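PDB 3TRG: acylphosphatase from Coxiella burnetii, which catalyses the hydrolysis of acyl phosphates to a carboxylate and phosphate. Local coordinates for residues E53-G58 against E90-F95. Numbering follows the deposited sequence.
Sequences ELVACG and EDYSDF
The Tyr92 ring turns its edge to Cys57. The SG of Cys57 lies close to the ring plane, 4.0 Å from Tyr92 CD2, in a sulfur-aromatic contact. Val55 reaches the same ring obliquely, with its CG1 4.0 Å from Tyr92 CE2. That branch stands anti to the backbone N (chi1 166°), which carries it to Tyr92. Tyr92 OH donates a hydrogen bond of 2.6 Å to Glu90 OE1, nearly along the carboxylate C-O axis. This bond, within the loop itself, probably helps to hold the ring in place. Glu90 O comes within 3.6 Å of Cys57 SG.

The Phe95 ring reaches the strand from the helix-covered face of the sheet. Val55 O lies oblique to this ring, 3.4 Å from Phe95 CE2, while Ala56 CA sits at the ring edge. No hydrogen bond joins the two segments.

Cys57 SG is also tied to Cys13 of strand 11-19 by a disulfide. Strand 52-57 runs between strands 11-19 and 41-46 of a sheet that, with helices 27-37 and 60-69 on one face, forms the ferredoxin-like sandwich of acylphosphatases. Residues 90-94 belong to the loop from strand 78-87 to strand 95-97, which passes the end of strand 52-57. The Phe95 side chain is about 8 Å from that of Arg28, a predicted active-site residue. Tyr92 meets Trp43 on one sheet face, and Phe95 packs against helix 27-37 on the opposite face.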
ATOM      1  N   GLU A  53       3.290  -7.145   1.598  1.00  5.87           N
ATOM      2  CA  GLU A  53       2.168  -6.847   2.477  1.00  8.14           C
ATOM      3  C   GLU A  53       2.215  -5.380   2.873  1.00  7.32           C
ATOM      4  O   GLU A  53       3.279  -4.847   3.169  1.00  7.34           O
ATOM      5  CB  GLU A  53       2.196  -7.728   3.731  1.00  7.59           C
ATOM      6  CG  GLU A  53       1.015  -7.479   4.660  1.00  7.32           C
ATOM      7  CD  GLU A  53       1.168  -8.141   6.018  1.00  8.89           C
ATOM      8  OE1 GLU A  53       2.273  -8.638   6.323  1.00  8.40           O
ATOM      9  OE2 GLU A  53       0.177  -8.151   6.779  1.00  9.46           O
ATOM     10  N   LEU A  54       1.064  -4.715   2.873  1.00  6.23           N
ATOM     11  CA  LEU A  54       1.037  -3.314   3.283  1.00  9.12           C
ATOM     12  C   LEU A  54      -0.271  -2.922   3.951  1.00  8.72           C
ATOM     13  O   LEU A  54      -1.299  -3.572   3.769  1.00  7.35           O
ATOM     14  CB  LEU A  54       1.301  -2.378   2.092  1.00  6.61           C
ATOM     15  CG  LEU A  54       0.272  -2.441   0.959  1.00  7.66           C
ATOM     16  CD1 LEU A  54      -0.142  -1.035   0.559  1.00  8.44           C
ATOM     17  CD2 LEU A  54       0.844  -3.189  -0.231  1.00  8.95           C
ATOM     18  N   VAL A  55      -0.200  -1.864   4.751  1.00  5.64           N
ATOM     19  CA  VAL A  55      -1.374  -1.150   5.222  1.00  5.67           C
ATOM     20  C   VAL A  55      -1.251   0.284   4.723  1.00  6.25           C
ATOM     21  O   VAL A  55      -0.179   0.897   4.810  1.00  7.92           O
ATOM     22  CB  VAL A  55      -1.461  -1.159   6.759  1.00  5.82           C
ATOM     23  CG1 VAL A  55      -2.482  -0.130   7.247  1.00  7.57           C
ATOM     24  CG2 VAL A  55      -1.822  -2.561   7.264  1.00  6.87           C
ATOM     25  N   ALA A  56      -2.336   0.811   4.166  1.00  7.02           N
ATOM     26  CA  ALA A  56      -2.339   2.177   3.662  1.00  8.12           C
ATOM     27  C   ALA A  56      -3.564   2.903   4.194  1.00  7.78           C
ATOM     28  O   ALA A  56      -4.676   2.374   4.133  1.00  7.62           O
ATOM     29  CB  ALA A  56      -2.330   2.186   2.147  1.00  7.49           C
ATOM     30  N   CYS A  57      -3.351   4.108   4.720  1.00  5.74           N
ATOM     31  CA  CYS A  57      -4.418   4.911   5.302  1.00  6.54           C
ATOM     32  C   CYS A  57      -4.399   6.304   4.699  1.00  8.79           C
ATOM     33  O   CYS A  57      -3.330   6.883   4.480  1.00  8.03           O
ATOM     34  CB  CYS A  57      -4.230   5.045   6.815  1.00  5.76           C
ATOM     35  SG  CYS A  57      -4.215   3.496   7.738  1.00  7.18           S
ATOM     36  N   GLY A  58      -5.587   6.842   4.451  1.00  6.76           N
ATOM     37  CA  GLY A  58      -5.722   8.201   3.969  1.00  7.74           C
ATOM     38  C   GLY A  58      -7.015   8.354   3.196  1.00 10.15           C
ATOM     39  O   GLY A  58      -7.957   7.584   3.383  1.00  9.00           O
ATOM     40  N   GLU A  90      -6.317   2.456  11.675  1.00  8.58           N
ATOM     41  CA  GLU A  90      -5.120   2.531  12.504  1.00 11.63           C
ATOM     42  C   GLU A  90      -4.463   3.890  12.268  1.00 12.36           C
ATOM     43  O   GLU A  90      -4.524   4.431  11.165  1.00 12.91           O
ATOM     44  CB  GLU A  90      -4.150   1.395  12.144  1.00 11.06           C
ATOM     45  CG  GLU A  90      -4.750   0.002  12.301  1.00 12.41           C
ATOM     46  CD  GLU A  90      -3.844  -1.117  11.803  1.00 19.49           C
ATOM     47  OE1 GLU A  90      -2.705  -0.838  11.387  1.00 19.34           O
ATOM     48  OE2 GLU A  90      -4.274  -2.287  11.830  1.00 18.78           O
ATOM     49  N   ASP A  91      -3.841   4.445  13.302  1.00 10.63           N
ATOM     50  CA  ASP A  91      -3.238   5.774  13.209  1.00 13.33           C
ATOM     51  C   ASP A  91      -1.752   5.690  12.867  1.00 14.34           C
ATOM     52  O   ASP A  91      -0.985   5.040  13.577  1.00 15.15           O
ATOM     53  CB  ASP A  91      -3.431   6.532  14.526  1.00 18.12           C
ATOM     54  CG  ASP A  91      -3.036   7.996  14.427  1.00 33.06           C
ATOM     55  OD1 ASP A  91      -3.112   8.568  13.319  1.00 37.38           O
ATOM     56  OD2 ASP A  91      -2.654   8.578  15.464  1.00 40.68           O
ATOM     57  N   TYR A  92      -1.365   6.332  11.765  1.00 12.37           N
ATOM     58  CA  TYR A  92       0.037   6.458  11.375  1.00 12.65           C
ATOM     59  C   TYR A  92       0.334   7.899  10.989  1.00 16.38           C
ATOM     60  O   TYR A  92      -0.511   8.572  10.401  1.00 18.05           O
ATOM     61  CB  TYR A  92       0.351   5.562  10.179  1.00 10.22           C
ATOM     62  CG  TYR A  92       0.173   4.092  10.460  1.00 11.25           C
ATOM     63  CD1 TYR A  92       1.161   3.371  11.112  1.00 14.30           C
ATOM     64  CD2 TYR A  92      -0.981   3.429  10.078  1.00 10.23           C
ATOM     65  CE1 TYR A  92       1.004   2.026  11.379  1.00 16.17           C
ATOM     66  CE2 TYR A  92      -1.149   2.087  10.341  1.00 12.77           C
ATOM     67  CZ  TYR A  92      -0.153   1.392  10.991  1.00 13.47           C
ATOM     68  OH  TYR A  92      -0.308   0.054  11.258  1.00 16.03           O
ATOM     69  N   SER A  93       1.540   8.362  11.298  1.00 17.64           N
ATOM     70  CA  SER A  93       1.935   9.722  10.954  1.00 21.33           C
ATOM     71  C   SER A  93       2.696   9.774   9.632  1.00 19.99           C
ATOM     72  O   SER A  93       2.816  10.831   9.016  1.00 17.56           O
ATOM     73  CB  SER A  93       2.780  10.341  12.072  1.00 21.76           C
ATOM     74  OG  SER A  93       3.905   9.532  12.376  1.00 28.67           O
ATOM     75  N   ASP A  94       3.201   8.625   9.198  1.00  8.81           N
ATOM     76  CA  ASP A  94       3.981   8.560   7.974  1.00  9.26           C
ATOM     77  C   ASP A  94       3.833   7.199   7.328  1.00  8.26           C
ATOM     78  O   ASP A  94       3.072   6.356   7.806  1.00  8.23           O
ATOM     79  CB  ASP A  94       5.458   8.834   8.256  1.00 12.61           C
ATOM     80  CG  ASP A  94       6.035   7.916   9.318  1.00 19.42           C
ATOM     81  OD1 ASP A  94       5.418   6.870   9.618  1.00 17.89           O
ATOM     82  OD2 ASP A  94       7.116   8.242   9.857  1.00 25.40           O
ATOM     83  N   PHE A  95       4.563   6.989   6.239  1.00 10.83           N
ATOM     84  CA  PHE A  95       4.572   5.691   5.581  1.00  9.20           C
ATOM     85  C   PHE A  95       5.984   5.127   5.629  1.00  9.90           C
ATOM     86  O   PHE A  95       6.926   5.760   5.155  1.00 11.32           O
ATOM     87  CB  PHE A  95       4.072   5.790   4.136  1.00  9.64           C
ATOM     88  CG  PHE A  95       3.541   4.488   3.604  1.00  7.92           C
ATOM     89  CD1 PHE A  95       4.408   3.459   3.277  1.00  7.26           C
ATOM     90  CD2 PHE A  95       2.180   4.278   3.478  1.00 10.33           C
ATOM     91  CE1 PHE A  95       3.925   2.243   2.810  1.00  7.93           C
ATOM     92  CE2 PHE A  95       1.688   3.071   3.015  1.00  9.91           C
ATOM     93  CZ  PHE A  95       2.559   2.052   2.681  1.00  8.87           C
TER